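Local coordinates for protein minor fimbrium tip subunit Mfa3 (PDB 5NF4) that forms part of the tip of the minor fimbriae, filaments that mediate biofilm formation and adhesion to host cells and to other oral bacteria, at residues F77-G82 and Q110-F115; D200-E205 and H325-I330; N276-T281 and Y288-I293. All blocks are in the same frame, centred on the assembly; numbering follows the deposited sequence.

The model is elongated, and contact 1 lies on one side of the chain's centre while contacts 2 and 3 share the other. Centre to centre, contact 1 is about 42 Å from each of them, and its nearest atoms stay about 19 Å from contact 2 and about 22 Å from contact 3. Contacts 2 and 3 are neighbours, with centres about 12 Å apart. They touch through their apolar faces: Ile-330 CD1 comes within 3.5 Å of Phe-278 CE1, and the ring of Tyr-328 meets that of Phe-278 edge-to-face. In sequence, contact 1 closes first; the hairpin of contact 3 then falls between the two strands paired in contact 2.

Contact 1. Residues F77-G82 and Q110-F115; sequences FDSNTG and QRDFFF
The guanidinium of Arg-111 takes Asp-78 OD2 at its edge, almost exactly in its plane, with NH1 2.8 Å from OD2. The carboxylate is turned nearly perpendicular to it, the planes 84° apart, and OD2 is approached from above the carboxylate plane. A single nitrogen, NH1, makes the salt bridge, to which one water adds a link from OD2 to Arg-111 NH2 and another a link from OD2 to Gln-110 N. A bend at chi2 (81°) folds the arginine back, and NH1 also donates to Gln-110 O. That carbonyl oxygen is gripped from both faces of its plane, since Ser-79 N reaches it from the other face at 3.0 Å.

The Phe-77 ring has Asp-112 O near its edge, and its CD1 approaches Phe-114 CE1 at 3.7 Å; the two rings are almost perpendicular and meet obliquely. A polar pair adds a further link: Ser-79 OG donates to Asp-112 OD1 over 2.7 Å, arriving from above the carboxylate plane. The strands themselves are antiparallel, with Phe-77 and Asp-112 forming a hydrogen-bonded pair through N to O contacts in both directions.

Beyond this pair the first strand ends in a turn. Asp-78 OD1 accepts from Asn-80 N and Thr-81 N, one from each face of its plane, making an Asx turn within an Asx motif. Asp-78 therefore uses one oxygen to fix its own turn and the other to hold the neighbouring strand.

Strand 109-117 runs between strands 71-78 and 161-170. Asp-112 OD1 also accepts from Asn-167 N, and Gln-110 NE2 bonds to Asn-167 and Thr-169 on strand 161-170. Helix 132-140 packs against the Phe-77 and Phe-114 side, where Met-135 touches both phenylalanine side chains.

Contact 2. Residues D200-E205 and H325-I330; sequences DVNIVE and HYIYRI
His-325 presents its ring edge to Asp-200, and the two flat groups lie nearly coplanar, 16° apart. His-325 NE2 donates to the anti lone pair of Asp-200 OD2 over 2.6 Å, a short His-carboxylate hydrogen bond. With its CG anti to the backbone N (chi1 -173°), the imidazole leans across to the neighbouring strand, where it meets the aspartate, and Ile-327 CG1 lies over one ring face.

Asn-202, on the same face as Asp-200, turns its amide back toward that carboxylate. ND2 donates to Asp-200 OD1 from above the carboxylate plane and, with Tyr-328 O in the amide plane, to that carbonyl at 3.3 Å. Tyr-328 O also accepts from Asn-202 N, the two donors coming from opposite faces of its plane. Asp-200 OD1 has a further partner in Gln-248.

On the face bearing Val-201 and Ile-203 the contact is apolar. Ile-330 CD1 is unusually tight at 3.4 Å from Val-201 CG1, while Ile-203 CD1 meets Ile-330 CB at 4.0 Å.

Asp-200 and Asn-202 each donate to and accept from the partner backbone, the regular ladder of parallel strands. Strands 180-205 and 324-332 thus form one of the few parallel pairings among the mostly antiparallel strands of this FimB/Mfa2-family protein.

Contact 3. Residues N276-T281 and Y288-I293; sequences NFFRLT and YDVPII
Val-290 sets its branched end over one face of the Phe-278 ring. CB stands 3.7 Å from the ring centroid, a CH-pi contact only 15° off the ring normal, and Val-290 CG1 lies 3.5 Å from Phe-278 CZ. The two side chains lie side by side and point the same way. Phe-278 achieves this with its CG placed between the backbone N and the carbonyl carbon (chi1 62°), which lays the ring alongside the valine. Ile-292 packs at the ring edge beside the valine, its CG1 4.0 Å from Phe-278 CD2, crossing the phenylalanine at about a right angle, while its CD1 rests near Phe-277 CA.

The sheet face bearing Phe-277, Arg-279 and Asp-289 carries a mixed layer. Arg-279 and Asp-289 run alongside each other, and Arg-279 NE donates to the syn lone pair of Asp-289 OD1 over 2.9 Å, although OD1 lies tilted from the guanidinium plane. A weak second bond joins NH2 to OD2, and a water bonded to Asp-289 OD2 also makes a weak bond with Arg-279 NH2. Phe-277 fits against this pair: CE2 approaches Asp-289 OD1 at 3.5 Å and also lies over a face of the guanidinium, near its rim. The salt bridge is thus bordered by an aromatic ring.

The backbones form an antiparallel hairpin in which Phe-278 with Val-290 and Leu-280 with Tyr-288 are hydrogen-bonded pairs. Past the prolyl step, Ile-292 N still donates to Asn-276 O at 2.9 Å, and a water links Asn-276 N to Ile-292 O.

Strand 210-216 flanks strand 277-282, pairing with Phe-277 and Arg-279. Trp-264 meets the Phe-277 ring edge-to-face and touches Pro-291. On the Phe-278 face, Ile-330 and Tyr-328 of strand 324-332 and Ile-337 of strand 337-345 pack against the hairpin.

Contact 1. Residues F77-G82 and Q110-F115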
loop_
_atom_site.group_PDB
_atom_site.type_symbol
_atom_site.label_atom_id
_atom_site.label_comp_id
_atom_site.label_asym_id
_atom_site.label_seq_id
_atom_site.Cartn_x
_atom_site.Cartn_y
_atom_site.Cartn_z
ATOM N N PHE A 77 -0.181 -19.916 -12.723
ATOM C CA PHE A 77 0.828 -20.448 -13.624
ATOM C C PHE A 77 1.529 -21.663 -13.064
ATOM O O PHE A 77 1.699 -21.790 -11.861
ATOM C CB PHE A 77 1.891 -19.380 -13.936
ATOM C CG PHE A 77 1.321 -18.143 -14.545
ATOM C CD1 PHE A 77 0.796 -17.152 -13.715
ATOM C CD2 PHE A 77 1.242 -17.978 -15.917
ATOM C CE1 PHE A 77 0.208 -16.045 -14.229
ATOM C CE2 PHE A 77 0.663 -16.796 -16.442
ATOM C CZ PHE A 77 0.164 -15.853 -15.597
ATOM N N ASP A 78 1.974 -22.550 -13.941
ATOM C CA ASP A 78 2.803 -23.668 -13.482
ATOM C C ASP A 78 4.118 -23.106 -12.943
ATOM O O ASP A 78 4.771 -22.326 -13.634
ATOM C CB ASP A 78 3.065 -24.628 -14.628
ATOM C CG ASP A 78 3.756 -25.905 -14.175
ATOM O OD1 ASP A 78 4.990 -25.886 -14.018
ATOM O OD2 ASP A 78 3.065 -26.924 -13.972
ATOM N N SER A 79 4.496 -23.468 -11.716
ATOM C CA SER A 79 5.677 -22.887 -11.077
ATOM C C SER A 79 6.967 -23.167 -11.839
ATOM O O SER A 79 7.888 -22.351 -11.783
ATOM C CB SER A 79 5.807 -23.400 -9.641
ATOM O OG SER A 79 4.625 -23.114 -8.916
ATOM N N ASN A 80 7.003 -24.288 -12.559
ATOM C CA ASN A 80 8.209 -24.737 -13.241
ATOM C C ASN A 80 8.239 -24.364 -14.708
ATOM O O ASN A 80 9.250 -23.847 -15.183
ATOM C CB ASN A 80 8.359 -26.251 -13.080
ATOM C CG ASN A 80 8.475 -26.646 -11.629
ATOM O OD1 ASN A 80 9.230 -26.025 -10.887
ATOM N ND2 ASN A 80 7.713 -27.651 -11.206
ATOM N N THR A 81 7.136 -24.585 -15.413
ATOM C CA THR A 81 7.120 -24.349 -16.861
ATOM C C THR A 81 6.717 -22.895 -17.166
ATOM O O THR A 81 7.020 -22.382 -18.238
ATOM C CB THR A 81 6.172 -25.240 -17.585
ATOM O OG1 THR A 81 4.823 -24.871 -17.287
ATOM C CG2 THR A 81 6.406 -26.738 -17.223
ATOM N N GLY A 82 6.014 -22.263 -16.237
ATOM C CA GLY A 82 5.513 -20.904 -16.459
ATOM C C GLY A 82 4.235 -20.817 -17.282
ATOM O O GLY A 82 3.721 -19.718 -17.555
ATOM N N GLN A 110 2.330 -27.794 -9.058
ATOM C CA GLN A 110 2.935 -26.670 -8.350
ATOM C C GLN A 110 2.506 -25.417 -9.068
ATOM O O GLN A 110 2.696 -25.316 -10.284
ATOM C CB GLN A 110 4.463 -26.763 -8.338
ATOM C CG GLN A 110 4.976 -28.025 -7.674
ATOM C CD GLN A 110 4.272 -28.279 -6.357
ATOM O OE1 GLN A 110 3.503 -29.262 -6.203
ATOM N NE2 GLN A 110 4.494 -27.373 -5.405
ATOM N N ARG A 111 1.877 -24.501 -8.343
ATOM C CA ARG A 111 1.292 -23.321 -8.986
ATOM C C ARG A 111 1.665 -22.032 -8.295
ATOM O O ARG A 111 1.759 -21.951 -7.065
ATOM C CB ARG A 111 -0.246 -23.450 -9.043
ATOM C CG ARG A 111 -0.782 -24.291 -10.215
ATOM C CD ARG A 111 -0.732 -25.817 -9.975
ATOM N NE ARG A 111 -1.207 -26.482 -11.171
ATOM C CZ ARG A 111 -0.451 -26.762 -12.225
ATOM N NH1 ARG A 111 0.852 -26.493 -12.235
ATOM N NH2 ARG A 111 -0.998 -27.346 -13.265
ATOM N N ASP A 112 1.902 -21.023 -9.126
ATOM C CA ASP A 112 2.084 -19.650 -8.673
ATOM C C ASP A 112 0.782 -18.863 -8.914
ATOM O O ASP A 112 0.300 -18.819 -10.036
ATOM C CB ASP A 112 3.225 -18.997 -9.439
ATOM C CG ASP A 112 4.606 -19.517 -9.063
ATOM O OD1 ASP A 112 4.787 -20.508 -8.321
ATOM O OD2 ASP A 112 5.562 -18.854 -9.503
ATOM N N PHE A 113 0.220 -18.262 -7.864
ATOM C CA PHE A 113 -1.068 -17.564 -7.929
ATOM C C PHE A 113 -0.786 -16.060 -7.854
ATOM O O PHE A 113 -0.065 -15.631 -6.975
ATOM C CB PHE A 113 -1.965 -17.923 -6.770
ATOM C CG PHE A 113 -2.538 -19.325 -6.832
ATOM C CD1 PHE A 113 -1.739 -20.444 -6.606
ATOM C CD2 PHE A 113 -3.886 -19.496 -7.072
ATOM C CE1 PHE A 113 -2.302 -21.709 -6.644
ATOM C CE2 PHE A 113 -4.438 -20.743 -7.118
ATOM C CZ PHE A 113 -3.651 -21.851 -6.900
ATOM N N PHE A 114 -1.401 -15.302 -8.745
ATOM C CA PHE A 114 -1.266 -13.843 -8.751
ATOM C C PHE A 114 -2.651 -13.247 -8.636
ATOM O O PHE A 114 -3.539 -13.596 -9.398
ATOM C CB PHE A 114 -0.589 -13.318 -10.025
ATOM C CG PHE A 114 0.821 -13.770 -10.196
ATOM C CD1 PHE A 114 1.089 -15.069 -10.640
ATOM C CD2 PHE A 114 1.887 -12.917 -9.939
ATOM C CE1 PHE A 114 2.392 -15.496 -10.821
ATOM C CE2 PHE A 114 3.198 -13.340 -10.125
ATOM C CZ PHE A 114 3.447 -14.666 -10.556
ATOM N N PHE A 115 -2.800 -12.289 -7.716
ATOM C CA PHE A 115 -4.057 -11.611 -7.496
ATOM C C PHE A 115 -3.813 -10.106 -7.651
ATOM O O PHE A 115 -2.910 -9.558 -7.022
ATOM C CB PHE A 115 -4.632 -11.891 -6.110
ATOM C CG PHE A 115 -5.069 -13.324 -5.917
ATOM C CD1 PHE A 115 -4.173 -14.280 -5.475
ATOM C CD2 PHE A 115 -6.362 -13.695 -6.205
ATOM C CE1 PHE A 115 -4.569 -15.589 -5.296
ATOM C CE2 PHE A 115 -6.788 -15.013 -6.029
ATOM C CZ PHE A 115 -5.893 -15.960 -5.577
HETATM O O HOH W 1 3.398 -28.806 -11.624
HETATM O O HOH W 2 0.778 -28.020 -15.454
#

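Contact 2. Residues D200-E205 and H325-I330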
loop_
_atom_site.group_PDB
_atom_site.type_symbol
_atom_site.label_atom_id
_atom_site.label_comp_id
_atom_site.label_asym_id
_atom_site.label_seq_id
_atom_site.Cartn_x
_atom_site.Cartn_y
_atom_site.Cartn_z
ATOM N N ASP A 200 -1.840 9.379 8.775
ATOM C CA ASP A 200 -2.917 9.654 9.695
ATOM C C ASP A 200 -2.421 10.671 10.718
ATOM O O ASP A 200 -1.712 10.307 11.641
ATOM C CB ASP A 200 -3.332 8.329 10.358
ATOM C CG ASP A 200 -4.620 8.407 11.122
ATOM O OD1 ASP A 200 -5.034 9.511 11.539
ATOM O OD2 ASP A 200 -5.226 7.322 11.327
ATOM N N VAL A 201 -2.757 11.946 10.532
ATOM C CA VAL A 201 -2.261 13.018 11.401
ATOM C C VAL A 201 -3.374 13.604 12.277
ATOM O O VAL A 201 -4.391 14.111 11.799
ATOM C CB VAL A 201 -1.592 14.129 10.555
ATOM C CG1 VAL A 201 -1.099 15.257 11.430
ATOM C CG2 VAL A 201 -0.426 13.556 9.751
ATOM N N ASN A 202 -3.155 13.518 13.585
ATOM C CA ASN A 202 -4.141 13.899 14.564
ATOM C C ASN A 202 -3.656 15.030 15.459
ATOM O O ASN A 202 -2.614 14.914 16.108
ATOM C CB ASN A 202 -4.513 12.686 15.415
ATOM C CG ASN A 202 -5.097 11.540 14.577
ATOM O OD1 ASN A 202 -6.312 11.440 14.412
ATOM N ND2 ASN A 202 -4.235 10.715 14.022
ATOM N N ILE A 203 -4.388 16.138 15.460
ATOM C CA ILE A 203 -4.016 17.288 16.284
ATOM C C ILE A 203 -4.742 17.174 17.606
ATOM O O ILE A 203 -5.910 17.564 17.752
ATOM C CB ILE A 203 -4.348 18.639 15.586
ATOM C CG1 ILE A 203 -3.901 18.614 14.122
ATOM C CG2 ILE A 203 -3.753 19.804 16.357
ATOM C CD1 ILE A 203 -2.474 18.186 13.874
ATOM N N VAL A 204 -4.037 16.645 18.592
ATOM C CA VAL A 204 -4.626 16.440 19.909
ATOM C C VAL A 204 -4.811 17.754 20.697
ATOM O O VAL A 204 -5.666 17.865 21.565
ATOM C CB VAL A 204 -3.766 15.440 20.700
ATOM C CG1 VAL A 204 -3.672 14.131 19.950
ATOM C CG2 VAL A 204 -2.386 15.975 20.901
ATOM N N GLU A 205 -4.009 18.754 20.354
ATOM C CA GLU A 205 -4.068 20.031 21.014
ATOM C C GLU A 205 -3.552 21.129 20.074
ATOM O O GLU A 205 -2.616 20.891 19.310
ATOM C CB GLU A 205 -3.270 19.926 22.320
ATOM C CG GLU A 205 -2.595 21.127 22.845
ATOM C CD GLU A 205 -1.917 20.820 24.181
ATOM O OE1 GLU A 205 -2.061 19.671 24.685
ATOM O OE2 GLU A 205 -1.240 21.717 24.714
ATOM N N HIS A 325 0.078 1.696 8.289
ATOM C CA HIS A 325 -0.656 2.864 8.786
ATOM C C HIS A 325 0.272 3.681 9.689
ATOM O O HIS A 325 0.687 3.204 10.755
ATOM C CB HIS A 325 -1.891 2.327 9.511
ATOM C CG HIS A 325 -2.887 3.355 9.964
ATOM N ND1 HIS A 325 -3.983 3.009 10.731
ATOM C CD2 HIS A 325 -2.965 4.697 9.780
ATOM C CE1 HIS A 325 -4.693 4.091 10.997
ATOM N NE2 HIS A 325 -4.098 5.128 10.433
ATOM N N TYR A 326 0.584 4.905 9.249
ATOM C CA TYR A 326 1.492 5.826 9.916
ATOM C C TYR A 326 0.652 6.857 10.658
ATOM O O TYR A 326 -0.065 7.657 10.043
ATOM C CB TYR A 326 2.433 6.493 8.898
ATOM C CG TYR A 326 3.370 5.501 8.235
ATOM C CD1 TYR A 326 2.918 4.687 7.202
ATOM C CD2 TYR A 326 4.675 5.338 8.677
ATOM C CE1 TYR A 326 3.753 3.718 6.614
ATOM C CE2 TYR A 326 5.535 4.383 8.084
ATOM C CZ TYR A 326 5.053 3.575 7.054
ATOM O OH TYR A 326 5.858 2.589 6.480
ATOM N N ILE A 327 0.723 6.802 11.985
ATOM C CA ILE A 327 -0.164 7.581 12.844
ATOM C C ILE A 327 0.634 8.588 13.662
ATOM O O ILE A 327 1.546 8.228 14.409
ATOM C CB ILE A 327 -0.979 6.655 13.781
ATOM C CG1 ILE A 327 -1.766 5.634 12.950
ATOM C CG2 ILE A 327 -1.945 7.469 14.657
ATOM C CD1 ILE A 327 -2.293 4.460 13.756
ATOM N N TYR A 328 0.279 9.863 13.507
ATOM C CA TYR A 328 0.902 10.948 14.250
ATOM C C TYR A 328 -0.103 11.631 15.152
ATOM O O TYR A 328 -1.269 11.854 14.786
ATOM C CB TYR A 328 1.536 11.965 13.276
ATOM C CG TYR A 328 2.680 11.334 12.540
ATOM C CD1 TYR A 328 2.456 10.578 11.399
ATOM C CD2 TYR A 328 3.984 11.432 13.020
ATOM C CE1 TYR A 328 3.497 9.970 10.735
ATOM C CE2 TYR A 328 5.037 10.812 12.361
ATOM C CZ TYR A 328 4.786 10.097 11.216
ATOM O OH TYR A 328 5.822 9.465 10.579
ATOM N N ARG A 329 0.356 11.912 16.368
ATOM C CA ARG A 329 -0.412 12.660 17.343
ATOM C C ARG A 329 0.413 13.902 17.613
ATOM O O ARG A 329 1.543 13.816 18.097
ATOM C CB ARG A 329 -0.667 11.816 18.608
ATOM C CG ARG A 329 -1.351 10.501 18.237
ATOM C CD ARG A 329 -1.442 9.519 19.361
ATOM N NE ARG A 329 -0.166 8.952 19.802
ATOM C CZ ARG A 329 0.569 8.073 19.125
ATOM N NH1 ARG A 329 0.221 7.671 17.906
ATOM N NH2 ARG A 329 1.691 7.620 19.668
ATOM N N ILE A 330 -0.151 15.049 17.249
ATOM C CA ILE A 330 0.579 16.321 17.287
ATOM C C ILE A 330 -0.052 17.373 18.200
ATOM O O ILE A 330 -1.267 17.579 18.188
ATOM C CB ILE A 330 0.688 16.907 15.873
ATOM C CG1 ILE A 330 1.388 15.919 14.947
ATOM C CG2 ILE A 330 1.440 18.278 15.924
ATOM C CD1 ILE A 330 1.364 16.328 13.520
#

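Contact 3. Residues N276-T281 and Y288-I293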
loop_
_atom_site.group_PDB
_atom_site.type_symbol
_atom_site.label_atom_id
_atom_site.label_comp_id
_atom_site.label_asym_id
_atom_site.label_seq_id
_atom_site.Cartn_x
_atom_site.Cartn_y
_atom_site.Cartn_z
ATOM N N ASN A 276 9.848 10.935 2.399
ATOM C CA ASN A 276 8.514 11.497 2.557
ATOM C C ASN A 276 8.416 12.296 3.846
ATOM O O ASN A 276 8.917 11.870 4.878
ATOM C CB ASN A 276 7.456 10.391 2.591
ATOM C CG ASN A 276 7.298 9.668 1.276
ATOM O OD1 ASN A 276 8.255 9.446 0.494
ATOM N ND2 ASN A 276 6.084 9.304 1.013
ATOM N N PHE A 277 7.788 13.466 3.804
ATOM C CA PHE A 277 7.556 14.194 5.036
ATOM C C PHE A 277 6.265 14.957 4.927
ATOM O O PHE A 277 5.777 15.188 3.816
ATOM C CB PHE A 277 8.718 15.163 5.342
ATOM C CG PHE A 277 8.871 16.298 4.347
ATOM C CD1 PHE A 277 9.567 16.108 3.154
ATOM C CD2 PHE A 277 8.382 17.581 4.631
ATOM C CE1 PHE A 277 9.745 17.162 2.242
ATOM C CE2 PHE A 277 8.558 18.605 3.741
ATOM C CZ PHE A 277 9.250 18.415 2.553
ATOM N N PHE A 278 5.704 15.342 6.072
ATOM C CA PHE A 278 4.567 16.235 6.029
ATOM C C PHE A 278 4.969 17.557 6.653
ATOM O O PHE A 278 5.817 17.630 7.547
ATOM C CB PHE A 278 3.291 15.641 6.667
ATOM C CG PHE A 278 3.376 15.298 8.132
ATOM C CD1 PHE A 278 2.956 16.198 9.092
ATOM C CD2 PHE A 278 3.769 14.032 8.545
ATOM C CE1 PHE A 278 2.974 15.863 10.453
ATOM C CE2 PHE A 278 3.792 13.701 9.906
ATOM C CZ PHE A 278 3.393 14.608 10.850
ATOM N N ARG A 279 4.418 18.595 6.055
ATOM C CA ARG A 279 4.680 19.975 6.441
ATOM C C ARG A 279 3.469 20.594 7.111
ATOM O O ARG A 279 2.393 20.665 6.518
ATOM C CB ARG A 279 5.074 20.753 5.200
ATOM C CG ARG A 279 5.119 22.239 5.403
ATOM C CD ARG A 279 5.710 22.910 4.185
ATOM N NE ARG A 279 7.139 22.639 4.068
ATOM C CZ ARG A 279 7.787 22.429 2.923
ATOM N NH1 ARG A 279 7.137 22.422 1.762
ATOM N NH2 ARG A 279 9.100 22.212 2.948
ATOM N N LEU A 280 3.646 21.052 8.352
ATOM C CA LEU A 280 2.588 21.730 9.079
ATOM C C LEU A 280 2.856 23.186 9.028
ATOM O O LEU A 280 3.925 23.618 9.439
ATOM C CB LEU A 280 2.543 21.303 10.540
ATOM C CG LEU A 280 2.456 19.821 10.861
ATOM C CD1 LEU A 280 2.714 19.692 12.337
ATOM C CD2 LEU A 280 1.092 19.300 10.506
ATOM N N THR A 281 1.870 23.937 8.554
ATOM C CA THR A 281 1.934 25.380 8.547
ATOM C C THR A 281 0.908 25.952 9.492
ATOM O O THR A 281 -0.282 25.606 9.411
ATOM C CB THR A 281 1.697 25.937 7.146
ATOM O OG1 THR A 281 2.694 25.405 6.285
ATOM C CG2 THR A 281 1.802 27.459 7.137
ATOM N N TYR A 288 6.630 23.551 9.933
ATOM C CA TYR A 288 7.306 22.452 10.593
ATOM C C TYR A 288 7.318 21.291 9.650
ATOM O O TYR A 288 6.264 20.905 9.141
ATOM C CB TYR A 288 6.594 22.050 11.881
ATOM C CG TYR A 288 6.512 23.149 12.914
ATOM C CD1 TYR A 288 5.452 24.053 12.918
ATOM C CD2 TYR A 288 7.479 23.268 13.904
ATOM C CE1 TYR A 288 5.365 25.060 13.876
ATOM C CE2 TYR A 288 7.396 24.254 14.862
ATOM C CZ TYR A 288 6.341 25.153 14.841
ATOM O OH TYR A 288 6.274 26.112 15.798
ATOM N N ASP A 289 8.497 20.731 9.413
ATOM C CA ASP A 289 8.614 19.546 8.570
ATOM C C ASP A 289 8.850 18.321 9.433
ATOM O O ASP A 289 9.706 18.309 10.316
ATOM C CB ASP A 289 9.738 19.702 7.563
ATOM C CG ASP A 289 9.442 20.753 6.500
ATOM O OD1 ASP A 289 8.260 21.020 6.211
ATOM O OD2 ASP A 289 10.407 21.287 5.923
ATOM N N VAL A 290 8.048 17.296 9.191
ATOM C CA VAL A 290 8.071 16.091 9.991
ATOM C C VAL A 290 8.374 14.934 9.056
ATOM O O VAL A 290 7.510 14.488 8.323
ATOM C CB VAL A 290 6.758 15.854 10.697
ATOM C CG1 VAL A 290 6.812 14.589 11.597
ATOM C CG2 VAL A 290 6.376 17.105 11.523
ATOM N N PRO A 291 9.619 14.474 9.050
ATOM C CA PRO A 291 9.960 13.311 8.211
ATOM C C PRO A 291 9.188 12.087 8.670
ATOM O O PRO A 291 8.989 11.895 9.869
ATOM C CB PRO A 291 11.474 13.147 8.428
ATOM C CG PRO A 291 11.937 14.461 8.946
ATOM C CD PRO A 291 10.786 14.966 9.796
ATOM N N ILE A 292 8.774 11.269 7.711
ATOM C CA ILE A 292 8.039 10.037 7.972
ATOM C C ILE A 292 9.036 8.879 7.987
ATOM O O ILE A 292 9.905 8.810 7.121
ATOM C CB ILE A 292 6.953 9.856 6.903
ATOM C CG1 ILE A 292 5.925 10.987 7.017
ATOM C CG2 ILE A 292 6.272 8.501 7.039
ATOM C CD1 ILE A 292 5.057 11.121 5.786
ATOM N N ILE A 293 8.964 8.036 9.015
ATOM C CA ILE A 293 9.875 6.900 9.162
ATOM C C ILE A 293 9.099 5.633 9.432
ATOM O O ILE A 293 7.924 5.690 9.795
ATOM C CB ILE A 293 10.873 7.110 10.299
ATOM C CG1 ILE A 293 10.184 7.000 11.681
ATOM C CG2 ILE A 293 11.507 8.469 10.175
ATOM C CD1 ILE A 293 11.097 7.298 12.860
HETATM O O HOH W 3 10.044 8.812 4.278
HETATM O O HOH W 4 10.131 23.978 5.110
#